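Local coordinates for superoxide dismutase [Cu-Zn] (Bacteroidetes bacterium GWA2_30_7, PDB 7B4O), which probably catalyses the dismutation of superoxide to dioxygen and hydrogen peroxide as a copper-zinc enzyme, here with zinc at both positions of its dinuclear centre, at residues 6-14 / 22-30; 80-90 / 103-111. All blocks are in the same frame, centred on the assembly; numbering follows the deposited sequence.

Interaction 1. Residues 6-14 / 22-30; sequences TQKAVCVIY and TGVITFTKS
Residues 8-14 and 22-30 pair as the two antiparallel arms of a beta hairpin, their axes 4.7 Å apart at the closest approach and 171° between their directions. Ala9-Phe27 and Cys11-Ile25 are hydrogen-bonded pairs joined in both directions, as in Ile25 N to Cys11 O at 2.8 Å, and Lys29 N to Gln7 O adds one more bond toward the open end. At the turn end the pairing slackens: Ile13 N still reaches Gly23 O at 2.9 Å, but the return bond from Gly23 N to Ile13 O is weak, and a water donates to Ile13 O at 2.7 Å.

Ala9, Cys11, Ile13, Ile25 and Phe27 share one face of the sheet. The Phe27 ring, with CG anti to its own carbonyl carbon (chi1 -55°), turns an edge to the neighbouring strand, where CD1 lies 4.0 Å from Ala9 CB and Cys11 CB sits near the ring plane. Ile13 CG1 packs over the backbone of Gly23, while its other branch, CG2, meets Ile25 CD1 at 3.7 Å, the two side chains crossing at a slant. On the other face Val10 CG1 meets Val24 CG1 at 4.2 Å.

Within the antiparallel beta barrel of this family, strand 143-151 flanks 8-14 and strand 33-41 flanks 22-30. Met123 of strand 122-126 covers Cys11, Ile25 and Phe27 from within, whereas Val10 and Val12 face Asp57 and Ser59 of the second subunit, and Tyr14 stacks on Tyr14 of that subunit.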
loop_
_atom_site.group_PDB
_atom_site.type_symbol
_atom_site.label_atom_id
_atom_site.label_comp_id
_atom_site.label_asym_id
_atom_site.label_seq_id
_atom_site.Cartn_x
_atom_site.Cartn_y
_atom_site.Cartn_z
ATOM N N THR A 6 -13.542 1.025 8.996
ATOM C CA THR A 6 -13.118 0.476 7.681
ATOM C C THR A 6 -13.949 -0.776 7.369
ATOM O O THR A 6 -13.976 -1.697 8.220
ATOM C CB THR A 6 -11.616 0.175 7.671
ATOM O OG1 THR A 6 -10.933 1.388 7.981
ATOM C CG2 THR A 6 -11.147 -0.403 6.356
ATOM N N GLN A 7 -14.624 -0.787 6.215
ATOM C CA GLN A 7 -15.474 -1.902 5.727
ATOM C C GLN A 7 -14.810 -2.580 4.530
ATOM O O GLN A 7 -15.262 -3.666 4.139
ATOM C CB GLN A 7 -16.839 -1.387 5.259
ATOM C CG GLN A 7 -17.662 -0.712 6.341
ATOM C CD GLN A 7 -17.941 -1.640 7.497
ATOM O OE1 GLN A 7 -17.530 -1.378 8.627
ATOM N NE2 GLN A 7 -18.618 -2.743 7.217
ATOM N N LYS A 8 -13.805 -1.939 3.936
ATOM C CA LYS A 8 -13.206 -2.402 2.667
ATOM C C LYS A 8 -11.716 -2.080 2.674
ATOM O O LYS A 8 -11.325 -0.980 3.100
ATOM C CB LYS A 8 -13.897 -1.737 1.474
ATOM C CG LYS A 8 -13.370 -2.152 0.113
ATOM C CD LYS A 8 -14.201 -1.602 -1.016
ATOM C CE LYS A 8 -13.519 -1.753 -2.357
ATOM N NZ LYS A 8 -14.296 -1.113 -3.442
ATOM N N ALA A 9 -10.912 -3.024 2.200
ATOM C CA ALA A 9 -9.472 -2.806 1.975
ATOM C C ALA A 9 -9.168 -3.184 0.535
ATOM O O ALA A 9 -9.853 -4.049 -0.027
ATOM C CB ALA A 9 -8.633 -3.595 2.945
ATOM N N VAL A 10 -8.181 -2.509 -0.029
ATOM C CA VAL A 10 -7.816 -2.683 -1.453
ATOM C C VAL A 10 -6.307 -2.856 -1.523
ATOM O O VAL A 10 -5.581 -2.114 -0.861
ATOM C CB VAL A 10 -8.298 -1.494 -2.299
ATOM C CG1 VAL A 10 -7.899 -1.689 -3.756
ATOM C CG2 VAL A 10 -9.798 -1.284 -2.179
ATOM N N CYS A 11 -5.865 -3.766 -2.377
ATOM C CA CYS A 11 -4.430 -4.016 -2.606
ATOM C C CYS A 11 -4.191 -4.162 -4.099
ATOM O O CYS A 11 -4.744 -5.094 -4.718
ATOM C CB CYS A 11 -3.977 -5.276 -1.892
ATOM S SG CYS A 11 -2.214 -5.568 -2.097
ATOM N N VAL A 12 -3.412 -3.243 -4.647
ATOM C CA VAL A 12 -2.948 -3.356 -6.052
ATOM C C VAL A 12 -1.574 -4.007 -6.001
ATOM O O VAL A 12 -0.692 -3.512 -5.271
ATOM C CB VAL A 12 -2.917 -1.998 -6.758
ATOM C CG1 VAL A 12 -2.426 -2.156 -8.188
ATOM C CG2 VAL A 12 -4.273 -1.319 -6.708
ATOM N N ILE A 13 -1.413 -5.115 -6.712
ATOM C CA ILE A 13 -0.092 -5.797 -6.683
ATOM C C ILE A 13 0.673 -5.478 -7.956
ATOM O O ILE A 13 0.073 -5.300 -9.051
ATOM C CB ILE A 13 -0.166 -7.295 -6.376
ATOM C CG1 ILE A 13 -0.841 -8.068 -7.498
ATOM C CG2 ILE A 13 -0.810 -7.539 -5.016
ATOM C CD1 ILE A 13 -0.697 -9.559 -7.326
ATOM N N TYR A 14 1.974 -5.354 -7.756
ATOM C CA TYR A 14 2.952 -5.025 -8.810
ATOM C C TYR A 14 3.997 -6.117 -8.810
ATOM O O TYR A 14 4.314 -6.713 -7.784
ATOM C CB TYR A 14 3.536 -3.646 -8.549
ATOM C CG TYR A 14 2.507 -2.564 -8.687
ATOM C CD1 TYR A 14 2.207 -2.029 -9.927
ATOM C CD2 TYR A 14 1.803 -2.112 -7.585
ATOM C CE1 TYR A 14 1.251 -1.039 -10.065
ATOM C CE2 TYR A 14 0.844 -1.127 -7.706
ATOM C CZ TYR A 14 0.568 -0.590 -8.949
ATOM O OH TYR A 14 -0.380 0.381 -9.058
ATOM N N THR A 22 0.424 -8.782 -12.186
ATOM C CA THR A 22 -0.316 -7.568 -11.786
ATOM C C THR A 22 -1.708 -7.971 -11.300
ATOM O O THR A 22 -2.134 -9.109 -11.557
ATOM C CB THR A 22 -0.455 -6.578 -12.947
ATOM O OG1 THR A 22 -1.230 -7.196 -13.981
ATOM C CG2 THR A 22 0.881 -6.140 -13.497
ATOM N N GLY A 23 -2.406 -7.064 -10.629
ATOM C CA GLY A 23 -3.819 -7.303 -10.330
ATOM C C GLY A 23 -4.289 -6.532 -9.131
ATOM O O GLY A 23 -3.523 -5.706 -8.575
ATOM N N VAL A 24 -5.525 -6.806 -8.763
ATOM C CA VAL A 24 -6.215 -6.099 -7.656
ATOM C C VAL A 24 -6.845 -7.146 -6.749
ATOM O O VAL A 24 -7.479 -8.104 -7.251
ATOM C CB VAL A 24 -7.257 -5.091 -8.178
ATOM C CG1 VAL A 24 -7.939 -4.359 -7.034
ATOM C CG2 VAL A 24 -6.651 -4.106 -9.166
ATOM N N ILE A 25 -6.678 -6.928 -5.454
ATOM C CA ILE A 25 -7.303 -7.753 -4.393
ATOM C C ILE A 25 -8.157 -6.821 -3.538
ATOM O O ILE A 25 -7.663 -5.761 -3.152
ATOM C CB ILE A 25 -6.233 -8.480 -3.563
ATOM C CG1 ILE A 25 -5.296 -9.295 -4.456
ATOM C CG2 ILE A 25 -6.893 -9.337 -2.492
ATOM C CD1 ILE A 25 -3.896 -9.333 -3.957
ATOM N N THR A 26 -9.398 -7.205 -3.292
ATOM C CA THR A 26 -10.287 -6.460 -2.378
ATOM C C THR A 26 -10.678 -7.363 -1.217
ATOM O O THR A 26 -10.812 -8.588 -1.391
ATOM C CB THR A 26 -11.510 -5.891 -3.095
ATOM O OG1 THR A 26 -12.329 -6.981 -3.504
ATOM C CG2 THR A 26 -11.119 -5.011 -4.259
ATOM N N PHE A 27 -10.867 -6.721 -0.076
ATOM C CA PHE A 27 -11.317 -7.346 1.181
ATOM C C PHE A 27 -12.557 -6.576 1.607
ATOM O O PHE A 27 -12.428 -5.372 1.836
ATOM C CB PHE A 27 -10.215 -7.263 2.237
ATOM C CG PHE A 27 -8.888 -7.839 1.821
ATOM C CD1 PHE A 27 -7.952 -7.074 1.143
ATOM C CD2 PHE A 27 -8.554 -9.141 2.157
ATOM C CE1 PHE A 27 -6.734 -7.620 0.771
ATOM C CE2 PHE A 27 -7.321 -9.670 1.816
ATOM C CZ PHE A 27 -6.408 -8.911 1.130
ATOM N N THR A 28 -13.703 -7.241 1.717
ATOM C CA THR A 28 -14.978 -6.563 2.057
ATOM C C THR A 28 -15.594 -7.268 3.268
ATOM O O THR A 28 -15.745 -8.500 3.214
ATOM C CB THR A 28 -15.903 -6.518 0.838
ATOM O OG1 THR A 28 -15.168 -5.932 -0.243
ATOM C CG2 THR A 28 -17.159 -5.719 1.101
ATOM N N LYS A 29 -15.924 -6.507 4.309
ATOM C CA LYS A 29 -16.638 -7.056 5.482
ATOM C C LYS A 29 -17.950 -7.651 4.972
ATOM O O LYS A 29 -18.628 -6.975 4.194
ATOM C CB LYS A 29 -16.858 -5.983 6.552
ATOM C CG LYS A 29 -17.242 -6.519 7.925
ATOM C CD LYS A 29 -16.103 -7.208 8.652
ATOM C CE LYS A 29 -16.553 -8.014 9.852
ATOM N NZ LYS A 29 -17.250 -9.263 9.456
ATOM N N SER A 30 -18.250 -8.892 5.366
ATOM C CA SER A 30 -19.542 -9.582 5.120
ATOM C C SER A 30 -20.106 -10.040 6.464
ATOM O O SER A 30 -19.379 -9.955 7.475
ATOM C CB SER A 30 -19.382 -10.732 4.159
ATOM O OG SER A 30 -18.616 -11.771 4.747
HETATM O O HOH W 1 -1.200 -3.890 -10.944
#

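Interaction 2. Residues 80-90 / 103-111; sequences PMDMSRHIGDL and LEYIDKMIV. With ZN (zinc ion), chain F; ZN (zinc ion), chain G.
The end of the zinc-binding loop, residues 80-90, is fastened to strand 103-107 and the turn after it by a salt bridge between Arg85 and Asp107. Both NH1 and NH2 of Arg85 point end-on at a single oxygen, Asp107 OD2, each at 3.0 Å. The guanidinium and carboxylate planes stand 84° apart; NH2 uses the syn lone pair of OD2, whereas NH1 meets it from above the carboxylate plane. Tyr105 OH donates to the anti lone pair of the same oxygen at 2.7 Å. Asp107 OD1 meanwhile takes the backbone N of Met109, closing an Asx turn, and that of Ile110, completing an Asx motif; the two donors arrive from opposite faces of the carboxylate plane.

Arg85 also binds its own loop: NE donates to His86 O at 3.0 Å in a nearly straight bond (176°), NH1 to Pro80 O and NH2 to Ile87 O at 2.8 Å. Met109, extended beyond CG, slides past the arginine in the reverse direction and lays SD over one guanidinium face, offset toward the rim and 3.6 Å from Arg85 NE; Asp89 O lies over the centre of the opposite face. Beside them Ile110 CG2 packs on Ile87 CG2 at 3.9 Å. Shortening Arg85 to an alanine removes the whole guanidinium, which is likely to leave Asp107 without its counter-charge, Pro80 O and Ile87 O without their arginine donors and His86 O with Asp89 N alone, freeing the loop to shift.

His86 and Asp89, at the two ends of a type I turn, bind zinc together with His69 and His77. Since His86 O accepts from both Arg85 NE and Asp89 N, the arginine probably helps to position these ligands from the second shell, and three donors on OD2 would be expected to keep Asp107 ionised.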
loop_
_atom_site.group_PDB
_atom_site.type_symbol
_atom_site.label_atom_id
_atom_site.label_comp_id
_atom_site.label_asym_id
_atom_site.label_seq_id
_atom_site.Cartn_x
_atom_site.Cartn_y
_atom_site.Cartn_z
ATOM N N PRO A 80 -6.043 -21.758 4.834
ATOM C CA PRO A 80 -7.063 -20.821 5.299
ATOM C C PRO A 80 -8.101 -21.452 6.244
ATOM O O PRO A 80 -8.523 -20.788 7.188
ATOM C CB PRO A 80 -7.740 -20.341 4.001
ATOM C CG PRO A 80 -6.728 -20.574 2.920
ATOM C CD PRO A 80 -5.825 -21.690 3.385
ATOM N N MET A 81 -8.474 -22.713 5.989
ATOM C CA MET A 81 -9.531 -23.464 6.722
ATOM C C MET A 81 -8.985 -24.031 8.040
ATOM O O MET A 81 -9.806 -24.526 8.836
ATOM C CB MET A 81 -10.059 -24.635 5.879
ATOM C CG MET A 81 -9.120 -25.840 5.885
ATOM S SD MET A 81 -9.795 -27.363 5.163
ATOM C CE MET A 81 -10.211 -28.274 6.650
ATOM N N ASP A 82 -7.666 -23.996 8.258
ATOM C CA ASP A 82 -7.032 -24.592 9.468
ATOM C C ASP A 82 -7.157 -23.615 10.640
ATOM O O ASP A 82 -7.087 -22.394 10.425
ATOM C CB ASP A 82 -5.557 -24.922 9.235
ATOM C CG ASP A 82 -5.315 -26.038 8.236
ATOM O OD1 ASP A 82 -6.264 -26.815 7.966
ATOM O OD2 ASP A 82 -4.166 -26.117 7.747
ATOM N N MET A 83 -7.328 -24.143 11.847
ATOM C CA MET A 83 -7.226 -23.342 13.091
ATOM C C MET A 83 -5.756 -22.989 13.318
ATOM O O MET A 83 -5.466 -21.870 13.738
ATOM C CB MET A 83 -7.772 -24.144 14.272
ATOM C CG MET A 83 -9.241 -24.459 14.134
ATOM S SD MET A 83 -10.203 -22.941 14.019
ATOM C CE MET A 83 -10.573 -22.892 12.271
ATOM N N SER A 84 -4.853 -23.926 13.017
ATOM C CA SER A 84 -3.389 -23.722 13.106
ATOM C C SER A 84 -2.909 -23.049 11.813
ATOM O O SER A 84 -2.479 -23.767 10.886
ATOM C CB SER A 84 -2.687 -25.021 13.380
ATOM O OG SER A 84 -1.309 -24.799 13.562
ATOM N N ARG A 85 -3.028 -21.725 11.756
ATOM C CA ARG A 85 -2.617 -20.914 10.588
ATOM C C ARG A 85 -2.136 -19.544 11.054
ATOM O O ARG A 85 -2.512 -19.090 12.141
ATOM C CB ARG A 85 -3.760 -20.765 9.579
ATOM C CG ARG A 85 -4.956 -19.986 10.102
ATOM C CD ARG A 85 -5.928 -19.620 8.997
ATOM N NE ARG A 85 -5.690 -18.273 8.467
ATOM C CZ ARG A 85 -6.578 -17.564 7.790
ATOM N NH1 ARG A 85 -7.767 -18.073 7.511
ATOM N NH2 ARG A 85 -6.282 -16.339 7.406
ATOM N N HIS A 86 -1.335 -18.906 10.211
ATOM C CA HIS A 86 -1.005 -17.471 10.306
ATOM C C HIS A 86 -2.229 -16.681 9.842
ATOM O O HIS A 86 -2.956 -17.178 8.963
ATOM C CB HIS A 86 0.187 -17.149 9.395
ATOM C CG HIS A 86 1.420 -17.916 9.715
ATOM N ND1 HIS A 86 2.304 -18.342 8.755
ATOM C CD2 HIS A 86 1.918 -18.340 10.897
ATOM C CE1 HIS A 86 3.307 -18.960 9.348
ATOM N NE2 HIS A 86 3.089 -18.979 10.644
ATOM N N ILE A 87 -2.453 -15.500 10.406
ATOM C CA ILE A 87 -3.496 -14.586 9.871
ATOM C C ILE A 87 -3.267 -14.442 8.359
ATOM O O ILE A 87 -4.247 -14.455 7.599
ATOM C CB ILE A 87 -3.495 -13.229 10.588
ATOM C CG1 ILE A 87 -3.834 -13.352 12.076
ATOM C CG2 ILE A 87 -4.444 -12.273 9.883
ATOM C CD1 ILE A 87 -5.138 -14.058 12.378
ATOM N N GLY A 88 -2.010 -14.370 7.932
ATOM C CA GLY A 88 -1.690 -14.116 6.511
ATOM C C GLY A 88 -1.844 -15.324 5.599
ATOM O O GLY A 88 -1.516 -15.193 4.400
ATOM N N ASP A 89 -2.267 -16.488 6.092
ATOM C CA ASP A 89 -2.311 -17.730 5.281
ATOM C C ASP A 89 -3.593 -17.795 4.460
ATOM O O ASP A 89 -4.573 -18.402 4.904
ATOM C CB ASP A 89 -2.123 -18.965 6.165
ATOM C CG ASP A 89 -0.718 -19.074 6.715
ATOM O OD1 ASP A 89 0.192 -18.347 6.206
ATOM O OD2 ASP A 89 -0.533 -19.885 7.653
ATOM N N LEU A 90 -3.582 -17.174 3.271
ATOM C CA LEU A 90 -4.768 -17.127 2.385
ATOM C C LEU A 90 -4.658 -18.210 1.298
ATOM O O LEU A 90 -5.462 -18.168 0.374
ATOM C CB LEU A 90 -4.916 -15.732 1.768
ATOM C CG LEU A 90 -4.800 -14.540 2.717
ATOM C CD1 LEU A 90 -5.258 -13.273 2.017
ATOM C CD2 LEU A 90 -5.590 -14.714 4.011
ATOM N N LEU A 103 -9.760 -15.496 -7.529
ATOM C CA LEU A 103 -10.025 -16.181 -6.240
ATOM C C LEU A 103 -11.089 -15.393 -5.494
ATOM O O LEU A 103 -11.031 -14.158 -5.494
ATOM C CB LEU A 103 -8.732 -16.271 -5.426
ATOM C CG LEU A 103 -8.877 -16.839 -4.012
ATOM C CD1 LEU A 103 -9.380 -18.274 -4.043
ATOM C CD2 LEU A 103 -7.571 -16.738 -3.257
ATOM N N GLU A 104 -12.044 -16.114 -4.920
ATOM C CA GLU A 104 -13.079 -15.557 -4.026
ATOM C C GLU A 104 -13.282 -16.548 -2.889
ATOM O O GLU A 104 -13.551 -17.715 -3.165
ATOM C CB GLU A 104 -14.352 -15.354 -4.843
ATOM C CG GLU A 104 -15.452 -14.605 -4.167
ATOM C CD GLU A 104 -16.631 -14.462 -5.119
ATOM O OE1 GLU A 104 -17.754 -14.479 -4.602
ATOM O OE2 GLU A 104 -16.415 -14.371 -6.383
ATOM N N TYR A 105 -13.162 -16.093 -1.652
ATOM C CA TYR A 105 -13.524 -16.938 -0.487
ATOM C C TYR A 105 -13.774 -16.013 0.701
ATOM O O TYR A 105 -13.393 -14.826 0.667
ATOM C CB TYR A 105 -12.464 -18.009 -0.207
ATOM C CG TYR A 105 -11.307 -17.536 0.629
ATOM C CD1 TYR A 105 -10.276 -16.799 0.079
ATOM C CD2 TYR A 105 -11.263 -17.803 1.988
ATOM C CE1 TYR A 105 -9.225 -16.345 0.856
ATOM C CE2 TYR A 105 -10.213 -17.367 2.777
ATOM C CZ TYR A 105 -9.190 -16.637 2.208
ATOM O OH TYR A 105 -8.151 -16.187 2.961
ATOM N N ILE A 106 -14.412 -16.574 1.719
ATOM C CA ILE A 106 -14.742 -15.871 2.983
ATOM C C ILE A 106 -13.715 -16.285 4.036
ATOM O O ILE A 106 -13.655 -17.487 4.395
ATOM C CB ILE A 106 -16.173 -16.206 3.433
ATOM C CG1 ILE A 106 -17.207 -15.874 2.354
ATOM C CG2 ILE A 106 -16.466 -15.512 4.748
ATOM C CD1 ILE A 106 -17.183 -14.437 1.890
ATOM N N ASP A 107 -12.955 -15.312 4.514
ATOM C CA ASP A 107 -11.945 -15.497 5.575
ATOM C C ASP A 107 -12.557 -15.042 6.898
ATOM O O ASP A 107 -13.113 -13.951 6.962
ATOM C CB ASP A 107 -10.662 -14.750 5.223
ATOM C CG ASP A 107 -9.515 -15.172 6.111
ATOM O OD1 ASP A 107 -9.522 -14.791 7.295
ATOM O OD2 ASP A 107 -8.639 -15.867 5.619
ATOM N N LYS A 108 -12.458 -15.880 7.931
ATOM C CA LYS A 108 -13.085 -15.624 9.253
ATOM C C LYS A 108 -12.055 -15.070 10.244
ATOM O O LYS A 108 -12.433 -14.837 11.397
ATOM C CB LYS A 108 -13.726 -16.917 9.756
ATOM C CG LYS A 108 -14.897 -17.387 8.908
ATOM C CD LYS A 108 -15.818 -18.359 9.619
ATOM C CE LYS A 108 -17.178 -18.467 8.964
ATOM N NZ LYS A 108 -18.106 -17.408 9.433
ATOM N N MET A 109 -10.811 -14.845 9.823
ATOM C CA MET A 109 -9.712 -14.423 10.730
ATOM C C MET A 109 -9.250 -12.989 10.440
ATOM O O MET A 109 -8.855 -12.297 11.384
ATOM C CB MET A 109 -8.521 -15.378 10.613
ATOM C CG MET A 109 -8.849 -16.783 11.052
ATOM S SD MET A 109 -7.383 -17.640 11.615
ATOM C CE MET A 109 -8.083 -19.167 12.256
ATOM N N ILE A 110 -9.263 -12.547 9.182
ATOM C CA ILE A 110 -8.689 -11.215 8.842
ATOM C C ILE A 110 -9.667 -10.110 9.280
ATOM O O ILE A 110 -10.899 -10.271 9.126
ATOM C CB ILE A 110 -8.261 -11.141 7.362
ATOM C CG1 ILE A 110 -9.420 -11.310 6.384
ATOM C CG2 ILE A 110 -7.152 -12.151 7.085
ATOM C CD1 ILE A 110 -8.945 -11.490 4.953
ATOM N N VAL A 111 -9.124 -9.035 9.852
ATOM C CA VAL A 111 -9.902 -7.842 10.306
ATOM C C VAL A 111 -9.178 -6.572 9.852
ATOM O O VAL A 111 -8.028 -6.678 9.377
ATOM C CB VAL A 111 -10.119 -7.853 11.831
ATOM C CG1 VAL A 111 -10.932 -9.063 12.275
ATOM C CG2 VAL A 111 -8.807 -7.801 12.586
HETATM ZN ZN ZN F . 1.968 -18.760 6.810
HETATM ZN ZN ZN G . -15.710 -15.342 -8.256
HETATM O O HOH W 2 -11.057 -18.423 7.562
#

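The centres of the two interactions lie about 15 Å apart, and the inward side chain of Phe27 joins them. Its CD2 packs 3.7 Å from Ile110 CD1, and its CE2 is 4.2 Å from Leu90 CD1, so the hairpin of interaction 1 meets both segments of interaction 2. Leu90 directly follows the zinc ligand Asp89, whose OD1 is 1.9 Å from the metal; the apolar interior thus runs from the hairpin to the foot of the zinc site. The roles differ: residues 6-14 / 22-30 build barrel wall and contribute to the subunit interface, whereas 80-90 / 103-111 tie the metal-carrying loop to that barrel through buried charge.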